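Hypothetical protein Rv2827c (Mycobacterium tuberculosis, PDB 1ZEL) is of unknown function but probably binds DNA through a winged helix-turn-helix unit, and carries a domain of the AbiEi antitoxin family. Local coordinates at residues 23-27 with 28-32; 31-34 with 35-39; 133-136 with 137-140. All blocks are in the same frame, centred on the assembly; numbering follows the deposited sequence.

Contact 1: residues 23-27 with 28-32; sequences SGLAR and DRPVV
The amide of Arg29 reaches back to Leu25 O, with N and O 2.7 Å apart, and this is the last helical rung before the chain turns off. One rung earlier, Asp28 N bonds to Gly24 O at 3.0 Å. Arg29 then swings to positive phi (46°), the left-handed conformation that often ends a helix. Its side chain doubles back over the turn: chi1 sets CG near Ala26 O, and the bend at chi2 (-82°) folds CD back beside it and brings NE to the same oxygen. The NE to Ala26 O distance is 2.9 Å; the donor lies in the carbonyl plane, on a lone pair, while the oxygen sits slightly out of the guanidinium plane. A carbonyl of the last turn thus gains a side-chain donor.

Pro30 comes next and has no N-H to offer, so the 6-to-1 backbone bond of a Schellman motif cannot form. Its ring packs instead on the leucine, CG of Pro30 lying 3.7 Å from CD2 of Leu25, with the two side chains crossing at about a right angle. The order of helix 19-28, short strand 33-34 and helix 35-44 fits the start of a winged-helix fold, and Leu25 faces its interior, also meeting Leu38 and Phe75.

On the outer side, Arg27 and Asp28 are joined through one water. It accepts from Arg27 NE at 2.7 Å and donates to Asp28 OD1 at the same distance, 2.7 Å. The arginine chain, bent at chi3, brings one guanidinium face over Gly24, whose CA lies 3.5 Å above the plane near the rim. The other carboxylate oxygen of Asp28, OD2, makes a salt bridge with Arg41, tying the end of this helix to helix 35-44.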
ATOM      1  N   SER A  23      10.445 -21.203 -22.717  1.00 19.31           N
ATOM      2  CA  SER A  23      10.707 -22.347 -21.823  1.00 20.12           C
ATOM      3  C   SER A  23      11.560 -21.936 -20.632  1.00 20.12           C
ATOM      4  O   SER A  23      11.355 -22.402 -19.505  1.00 20.14           O
ATOM      5  CB  SER A  23      11.358 -23.514 -22.577  1.00 20.38           C
ATOM      6  OG  SER A  23      10.368 -24.225 -23.314  1.00 24.96           O
ATOM      7  N   GLY A  24      12.506 -21.041 -20.871  1.00 19.69           N
ATOM      8  CA  GLY A  24      13.371 -20.551 -19.798  1.00 19.72           C
ATOM      9  C   GLY A  24      12.625 -19.707 -18.775  1.00 20.29           C
ATOM     10  O   GLY A  24      12.888 -19.802 -17.565  1.00 21.00           O
ATOM     11  N   LEU A  25      11.762 -18.821 -19.266  1.00 19.32           N
ATOM     12  CA  LEU A  25      10.873 -18.023 -18.412  1.00 18.20           C
ATOM     13  C   LEU A  25       9.877 -18.930 -17.684  1.00 17.23           C
ATOM     14  O   LEU A  25       9.595 -18.724 -16.507  1.00 17.48           O
ATOM     15  CB  LEU A  25      10.139 -16.970 -19.254  1.00 17.62           C
ATOM     16  CG  LEU A  25      11.013 -15.773 -19.676  1.00 19.86           C
ATOM     17  CD1 LEU A  25      10.315 -14.930 -20.782  1.00 21.64           C
ATOM     18  CD2 LEU A  25      11.371 -14.920 -18.502  1.00 18.70           C
ATOM     19  N   ALA A  26       9.363 -19.950 -18.380  1.00 16.27           N
ATOM     20  CA  ALA A  26       8.456 -20.927 -17.745  1.00 16.78           C
ATOM     21  C   ALA A  26       9.157 -21.708 -16.601  1.00 16.90           C
ATOM     22  O   ALA A  26       8.536 -22.001 -15.563  1.00 17.28           O
ATOM     23  CB  ALA A  26       7.939 -21.882 -18.785  1.00 16.29           C
ATOM     24  N   ARG A  27      10.440 -22.037 -16.778  1.00 17.05           N
ATOM     25  CA  ARG A  27      11.202 -22.728 -15.730  1.00 18.35           C
ATOM     26  C   ARG A  27      11.505 -21.792 -14.546  1.00 19.30           C
ATOM     27  O   ARG A  27      11.408 -22.187 -13.368  1.00 18.80           O
ATOM     28  CB  ARG A  27      12.527 -23.315 -16.277  1.00 18.31           C
ATOM     29  CG  ARG A  27      12.422 -24.696 -16.933  1.00 23.97           C
ATOM     30  CD  ARG A  27      13.806 -25.304 -17.211  1.00 24.35           C
ATOM     31  NE  ARG A  27      14.719 -24.322 -17.809  1.00 24.87           N
ATOM     32  CZ  ARG A  27      14.862 -24.117 -19.108  1.00 28.14           C
ATOM     33  NH1 ARG A  27      14.164 -24.849 -19.985  1.00 29.77           N
ATOM     34  NH2 ARG A  27      15.713 -23.175 -19.530  1.00 29.23           N
ATOM     35  N   ASP A  28      11.903 -20.564 -14.871  1.00 18.89           N
ATOM     36  CA  ASP A  28      12.460 -19.645 -13.874  1.00 19.82           C
ATOM     37  C   ASP A  28      11.412 -18.789 -13.167  1.00 19.89           C
ATOM     38  O   ASP A  28      11.597 -18.385 -12.008  1.00 19.65           O
ATOM     39  CB  ASP A  28      13.501 -18.726 -14.537  1.00 18.94           C
ATOM     40  CG  ASP A  28      14.717 -19.487 -15.032  1.00 22.95           C
ATOM     41  OD1 ASP A  28      14.872 -20.664 -14.656  1.00 24.13           O
ATOM     42  OD2 ASP A  28      15.524 -18.894 -15.778  1.00 23.75           O
ATOM     43  N   ARG A  29      10.326 -18.498 -13.881  1.00 20.75           N
ATOM     44  CA  ARG A  29       9.196 -17.722 -13.331  1.00 21.34           C
ATOM     45  C   ARG A  29       9.672 -16.473 -12.572  1.00 20.84           C
ATOM     46  O   ARG A  29       9.418 -16.363 -11.361  1.00 20.11           O
ATOM     47  CB  ARG A  29       8.315 -18.569 -12.400  1.00 21.35           C
ATOM     48  CG  ARG A  29       7.785 -19.917 -12.947  1.00 24.23           C
ATOM     49  CD  ARG A  29       6.567 -19.692 -13.781  1.00 22.12           C
ATOM     50  NE  ARG A  29       6.096 -20.861 -14.529  1.00 20.81           N
ATOM     51  CZ  ARG A  29       4.883 -21.382 -14.377  1.00 22.15           C
ATOM     52  NH1 ARG A  29       4.037 -20.849 -13.503  1.00 16.93           N
ATOM     53  NH2 ARG A  29       4.494 -22.408 -15.128  1.00 17.03           N
ATOM     54  N   PRO A  30      10.379 -15.535 -13.262  1.00 20.94           N
ATOM     55  CA  PRO A  30      10.703 -14.294 -12.560  1.00 19.89           C
ATOM     56  C   PRO A  30       9.443 -13.468 -12.237  1.00 20.82           C
ATOM     57  O   PRO A  30       8.485 -13.481 -13.019  1.00 21.11           O
ATOM     58  CB  PRO A  30      11.547 -13.525 -13.580  1.00 20.64           C
ATOM     59  CG  PRO A  30      11.146 -14.067 -14.897  1.00 20.30           C
ATOM     60  CD  PRO A  30      10.881 -15.520 -14.651  1.00 21.30           C
ATOM     61  N   VAL A  31       9.447 -12.731 -11.127  1.00 20.78           N
ATOM     62  CA  VAL A  31       8.266 -11.934 -10.762  1.00 21.77           C
ATOM     63  C   VAL A  31       7.983 -10.914 -11.857  1.00 21.79           C
ATOM     64  O   VAL A  31       6.848 -10.750 -12.278  1.00 22.26           O
ATOM     65  CB  VAL A  31       8.447 -11.140  -9.469  1.00 21.76           C
ATOM     66  CG1 VAL A  31       7.091 -10.521  -9.066  1.00 21.71           C
ATOM     67  CG2 VAL A  31       8.956 -12.041  -8.341  1.00 26.64           C
ATOM     68  N   VAL A  32       9.045 -10.250 -12.310  1.00 21.00           N
ATOM     69  CA  VAL A  32       8.979  -9.227 -13.336  1.00 20.53           C
ATOM     70  C   VAL A  32      10.111  -9.540 -14.312  1.00 20.53           C
ATOM     71  O   VAL A  32      11.185  -9.961 -13.884  1.00 19.06           O
ATOM     72  CB  VAL A  32       9.256  -7.846 -12.716  1.00 20.33           C
ATOM     73  CG1 VAL A  32       9.498  -6.817 -13.784  1.00 20.34           C
ATOM     74  CG2 VAL A  32       8.121  -7.419 -11.781  1.00 20.53           C
TER
HETATM   75  O   HOH W   1      16.034 -22.503 -16.265  1.00 38.55           O

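Contact 2: residues 31-34 with 35-39; sequences VVVT and KEDLT
Thr34 caps the helix that starts at Lys35, and two direct hydrogen bonds fasten it there. Its OG1 accepts from Asp37 N at 3.1 Å, with the N-H bent to 154°; chi1 of 68° tucks the hydroxyl between the backbone N and the carbonyl carbon, from where it can turn down on the first helical turn. Thr34 O takes the amide of Leu38 at 3.0 Å. One residue further, Lys35 O receives both N and OG1 of Thr39 from opposite faces of its plane, the hydroxyl at 2.8 Å.

Water supplies the reciprocal half of the cap. A single molecule accepts from Thr34 N at 3.0 Å and donates to Val32 O and to Asp37 OD2, the last at 2.7 Å. The aspartate CG lies anti to its own backbone N (chi1 179°), which swings the carboxylate back toward the strand; its OD1 is held separately by a salt bridge to Arg41. Among the other charged groups, Glu36 folds back so that OE1 lies 3.4 Å from Thr34 CB, and Arg96 takes that oxygen in a salt bridge, while Lys35 reaches out to Asp52.

Apolar contact is modest: Val33 CG1 meets Leu38 CB at 4.1 Å, and both residues also pack on Leu25 of the preceding helix.

The whole is a threonine N-cap whose return link, from Asp37 to Thr34 N, runs through a water, so it resembles a capping box without the direct second bond. It is placed where strand 33-34 passes directly into helix 35-44, as the first strand does into the second helix of a winged-helix fold.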
ATOM      1  N   VAL A  31       9.447 -12.731 -11.127  1.00 20.78           N
ATOM      2  CA  VAL A  31       8.266 -11.934 -10.762  1.00 21.77           C
ATOM      3  C   VAL A  31       7.983 -10.914 -11.857  1.00 21.79           C
ATOM      4  O   VAL A  31       6.848 -10.750 -12.278  1.00 22.26           O
ATOM      5  CB  VAL A  31       8.447 -11.140  -9.469  1.00 21.76           C
ATOM      6  CG1 VAL A  31       7.091 -10.521  -9.066  1.00 21.71           C
ATOM      7  CG2 VAL A  31       8.956 -12.041  -8.341  1.00 26.64           C
ATOM      8  N   VAL A  32       9.045 -10.250 -12.310  1.00 21.00           N
ATOM      9  CA  VAL A  32       8.979  -9.227 -13.336  1.00 20.53           C
ATOM     10  C   VAL A  32      10.111  -9.540 -14.312  1.00 20.53           C
ATOM     11  O   VAL A  32      11.185  -9.961 -13.884  1.00 19.06           O
ATOM     12  CB  VAL A  32       9.256  -7.846 -12.716  1.00 20.33           C
ATOM     13  CG1 VAL A  32       9.498  -6.817 -13.784  1.00 20.34           C
ATOM     14  CG2 VAL A  32       8.121  -7.419 -11.781  1.00 20.53           C
ATOM     15  N   VAL A  33       9.853  -9.340 -15.606  1.00 19.65           N
ATOM     16  CA  VAL A  33      10.868  -9.491 -16.640  1.00 20.37           C
ATOM     17  C   VAL A  33      11.370  -8.117 -17.059  1.00 19.52           C
ATOM     18  O   VAL A  33      10.599  -7.333 -17.594  1.00 19.11           O
ATOM     19  CB  VAL A  33      10.265 -10.198 -17.909  1.00 20.84           C
ATOM     20  CG1 VAL A  33      11.327 -10.356 -18.987  1.00 18.16           C
ATOM     21  CG2 VAL A  33       9.712 -11.584 -17.539  1.00 20.86           C
ATOM     22  N   THR A  34      12.655  -7.836 -16.866  1.00 19.57           N
ATOM     23  CA  THR A  34      13.223  -6.584 -17.357  1.00 20.23           C
ATOM     24  C   THR A  34      13.648  -6.746 -18.812  1.00 20.44           C
ATOM     25  O   THR A  34      13.854  -7.869 -19.289  1.00 20.86           O
ATOM     26  CB  THR A  34      14.421  -6.104 -16.505  1.00 20.79           C
ATOM     27  OG1 THR A  34      15.520  -7.000 -16.672  1.00 22.22           O
ATOM     28  CG2 THR A  34      14.056  -6.084 -15.034  1.00 19.32           C
ATOM     29  N   LYS A  35      13.809  -5.628 -19.517  1.00 20.37           N
ATOM     30  CA  LYS A  35      14.298  -5.673 -20.878  1.00 21.25           C
ATOM     31  C   LYS A  35      15.676  -6.352 -20.970  1.00 20.32           C
ATOM     32  O   LYS A  35      15.949  -7.087 -21.923  1.00 19.52           O
ATOM     33  CB  LYS A  35      14.365  -4.270 -21.494  1.00 21.46           C
ATOM     34  CG  LYS A  35      14.818  -4.336 -22.944  1.00 24.29           C
ATOM     35  CD  LYS A  35      14.642  -3.033 -23.649  1.00 30.60           C
ATOM     36  CE  LYS A  35      15.205  -3.115 -25.044  1.00 34.91           C
ATOM     37  NZ  LYS A  35      15.108  -1.759 -25.629  1.00 36.35           N
ATOM     38  N   GLU A  36      16.510  -6.135 -19.945  1.00 20.69           N
ATOM     39  CA  GLU A  36      17.851  -6.696 -19.898  1.00 20.77           C
ATOM     40  C   GLU A  36      17.808  -8.200 -19.719  1.00 21.37           C
ATOM     41  O   GLU A  36      18.636  -8.916 -20.282  1.00 22.11           O
ATOM     42  CB  GLU A  36      18.642  -6.077 -18.744  1.00 20.90           C
ATOM     43  CG  GLU A  36      18.941  -4.571 -18.889  1.00 24.27           C
ATOM     44  CD  GLU A  36      17.823  -3.644 -18.355  1.00 25.35           C
ATOM     45  OE1 GLU A  36      16.686  -4.094 -18.116  1.00 24.52           O
ATOM     46  OE2 GLU A  36      18.093  -2.442 -18.176  1.00 24.54           O
ATOM     47  N   ASP A  37      16.866  -8.675 -18.901  1.00 21.52           N
ATOM     48  CA  ASP A  37      16.666 -10.097 -18.667  1.00 21.88           C
ATOM     49  C   ASP A  37      16.212 -10.761 -19.967  1.00 21.67           C
ATOM     50  O   ASP A  37      16.711 -11.821 -20.358  1.00 22.35           O
ATOM     51  CB  ASP A  37      15.620 -10.291 -17.540  1.00 21.65           C
ATOM     52  CG  ASP A  37      15.317 -11.770 -17.219  1.00 28.18           C
ATOM     53  OD1 ASP A  37      16.125 -12.658 -17.569  1.00 36.15           O
ATOM     54  OD2 ASP A  37      14.256 -12.052 -16.595  1.00 28.05           O
ATOM     55  N   LEU A  38      15.255 -10.161 -20.644  1.00 21.30           N
ATOM     56  CA  LEU A  38      14.818 -10.719 -21.922  1.00 21.22           C
ATOM     57  C   LEU A  38      15.934 -10.704 -22.964  1.00 19.93           C
ATOM     58  O   LEU A  38      16.104 -11.685 -23.689  1.00 20.43           O
ATOM     59  CB  LEU A  38      13.570  -9.998 -22.456  1.00 22.17           C
ATOM     60  CG  LEU A  38      12.959 -10.920 -23.513  1.00 28.28           C
ATOM     61  CD1 LEU A  38      11.905 -11.845 -22.890  1.00 27.18           C
ATOM     62  CD2 LEU A  38      12.434 -10.143 -24.655  1.00 37.55           C
ATOM     63  N   THR A  39      16.693  -9.604 -23.048  1.00 19.96           N
ATOM     64  CA  THR A  39      17.819  -9.502 -23.999  1.00 19.50           C
ATOM     65  C   THR A  39      18.829 -10.648 -23.817  1.00 19.43           C
ATOM     66  O   THR A  39      19.269 -11.262 -24.799  1.00 19.85           O
ATOM     67  CB  THR A  39      18.564  -8.126 -23.880  1.00 19.35           C
ATOM     68  OG1 THR A  39      17.647  -7.057 -24.150  1.00 18.43           O
ATOM     69  CG2 THR A  39      19.701  -8.028 -24.870  1.00 18.76           C
TER
HETATM   70  O   HOH W   2      13.771  -9.883 -14.990  1.00 22.66           O

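Contact 3: residues 133-136 with 137-140; sequences RLPD and GLAS. With FMT (formic acid), chain M.
Leu134 and Leu138 meet through their CD1 methyls, 3.9 Å apart, the two side chains crossing at about a right angle. A chi1 of -177° turns CG of Leu134 away from its own amide and out across the turn, and its second branch, CD2, comes to 3.9 Å from Ala139 CA. Pro135 joins from alongside: it points the same way as Leu138, and its CD lies 4.0 Å from Leu138 CD1.

Two successive backbone bonds bring these groups together. Leu138 N donates to Pro135 O at 2.9 Å. Ala139 N to Asp136 O follows at 3.3 Å and is weak. Each spans three residues, so the chain makes two overlapping turns with helical backbone angles. Ala139 O is in turn held by Arg123.

Further out, the apolar side of the turn rests on helix 88-96, where Trp93 touches Leu134, Pro135 and Leu138. Leu138 also reaches Pro68 and Val69, in the hairpin loop between strands 64-66 and 72-75, the position of the wing. A loop of the AbiEi-family region is thereby packed against the winged-helix part of the chain.

At Gly137, inside the first turn, a formic acid molecule, probably from the crystallisation liquor and likely present as formate, accepts from Gly137 N through O2 at 2.5 Å, a distance too short to be taken at face value. Lys70 N binds it as well. Its carbon lies 3.6 Å from Pro135 CB. Two backbone N-H groups, of Gly137 and Lys70, point to a site that could probably hold a small anion or a neutral acceptor; here the molecule bridges the turn and the wing loop.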
ATOM      1  N   ARG A 133      10.699  10.628  -6.090  1.00 30.10           N
ATOM      2  CA  ARG A 133       9.649  10.911  -7.099  1.00 29.52           C
ATOM      3  C   ARG A 133       9.020   9.618  -7.558  1.00 28.92           C
ATOM      4  O   ARG A 133       9.684   8.571  -7.641  1.00 28.25           O
ATOM      5  CB  ARG A 133      10.149  11.699  -8.296  1.00 29.71           C
ATOM      6  N   LEU A 134       7.724   9.700  -7.870  1.00 28.92           N
ATOM      7  CA  LEU A 134       6.994   8.573  -8.417  1.00 28.58           C
ATOM      8  C   LEU A 134       7.293   8.540  -9.913  1.00 28.79           C
ATOM      9  O   LEU A 134       7.192   9.570 -10.561  1.00 28.06           O
ATOM     10  CB  LEU A 134       5.495   8.773  -8.194  1.00 28.81           C
ATOM     11  CG  LEU A 134       4.568   7.643  -8.644  1.00 28.98           C
ATOM     12  CD1 LEU A 134       4.709   6.426  -7.749  1.00 26.32           C
ATOM     13  CD2 LEU A 134       3.119   8.112  -8.708  1.00 29.85           C
ATOM     14  N   PRO A 135       7.664   7.367 -10.467  1.00 29.05           N
ATOM     15  CA  PRO A 135       7.835   7.314 -11.922  1.00 29.58           C
ATOM     16  C   PRO A 135       6.494   7.620 -12.597  1.00 30.08           C
ATOM     17  O   PRO A 135       5.444   7.181 -12.115  1.00 29.75           O
ATOM     18  CB  PRO A 135       8.269   5.864 -12.187  1.00 29.88           C
ATOM     19  CG  PRO A 135       8.736   5.333 -10.883  1.00 29.57           C
ATOM     20  CD  PRO A 135       7.927   6.063  -9.836  1.00 29.53           C
ATOM     21  N   ASP A 136       6.532   8.382 -13.690  1.00 30.93           N
ATOM     22  CA  ASP A 136       5.310   8.911 -14.329  1.00 31.40           C
ATOM     23  C   ASP A 136       4.327   7.828 -14.773  1.00 30.43           C
ATOM     24  O   ASP A 136       3.104   7.997 -14.647  1.00 31.18           O
ATOM     25  CB  ASP A 136       5.661   9.816 -15.515  1.00 32.06           C
ATOM     26  CG  ASP A 136       6.219  11.168 -15.080  1.00 35.73           C
ATOM     27  OD1 ASP A 136       6.703  11.918 -15.956  1.00 42.50           O
ATOM     28  OD2 ASP A 136       6.167  11.490 -13.872  1.00 40.59           O
ATOM     29  N   GLY A 137       4.862   6.719 -15.280  1.00 28.19           N
ATOM     30  CA  GLY A 137       4.032   5.583 -15.678  1.00 26.34           C
ATOM     31  C   GLY A 137       3.154   5.036 -14.566  1.00 24.93           C
ATOM     32  O   GLY A 137       2.159   4.368 -14.836  1.00 23.90           O
ATOM     33  N   LEU A 138       3.499   5.341 -13.312  1.00 24.26           N
ATOM     34  CA  LEU A 138       2.817   4.725 -12.164  1.00 24.26           C
ATOM     35  C   LEU A 138       1.627   5.513 -11.621  1.00 24.17           C
ATOM     36  O   LEU A 138       0.833   4.973 -10.843  1.00 22.82           O
ATOM     37  CB  LEU A 138       3.814   4.455 -11.028  1.00 24.19           C
ATOM     38  CG  LEU A 138       4.548   3.116 -10.961  1.00 24.26           C
ATOM     39  CD1 LEU A 138       5.317   3.071  -9.661  1.00 28.01           C
ATOM     40  CD2 LEU A 138       3.590   1.939 -10.975  1.00 23.80           C
ATOM     41  N   ALA A 139       1.495   6.776 -12.029  1.00 24.20           N
ATOM     42  CA  ALA A 139       0.448   7.657 -11.467  1.00 25.00           C
ATOM     43  C   ALA A 139      -0.977   7.077 -11.552  1.00 25.41           C
ATOM     44  O   ALA A 139      -1.771   7.244 -10.630  1.00 26.09           O
ATOM     45  CB  ALA A 139       0.508   9.036 -12.124  1.00 25.90           C
ATOM     46  N   SER A 140      -1.286   6.387 -12.653  1.00 25.79           N
ATOM     47  CA  SER A 140      -2.598   5.763 -12.866  1.00 26.43           C
ATOM     48  C   SER A 140      -2.851   4.550 -11.989  1.00 25.70           C
ATOM     49  O   SER A 140      -3.967   4.028 -11.970  1.00 27.08           O
ATOM     50  CB  SER A 140      -2.747   5.296 -14.316  1.00 26.43           C
ATOM     51  OG  SER A 140      -2.823   6.383 -15.224  1.00 32.99           O
TER
HETATM   52  C   FMT M 716       8.398   5.486 -15.744  1.00 45.80           C
HETATM   53  O1  FMT M 716       8.781   4.334 -15.953  1.00 44.47           O
HETATM   54  O2  FMT M 716       7.218   5.824 -15.611  1.00 46.48           O

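In the fold
Contacts 1 and 2 are consecutive pieces of the winged-helix part, sharing Val31 and Val32, with centres about 10 Å apart. Leu25 joins them: its CD2 lies 3.8 Å from Val33 CG2 and its CD1 4.1 Å from Leu38 CD1. Arg41 adds a polar tie, pairing with Asp28 of contact 1 and Asp37 of contact 2. Contact 3 stands apart, its centre about 26 Å from that of contact 1 and 20 Å from that of contact 2, yet helix 88-96 serves both regions: Arg91 and Ala95 meet Val32, Trp93 meets the 133-140 turn. The sodium site at Arg167, Asp209 and Asp213 involves none of the three.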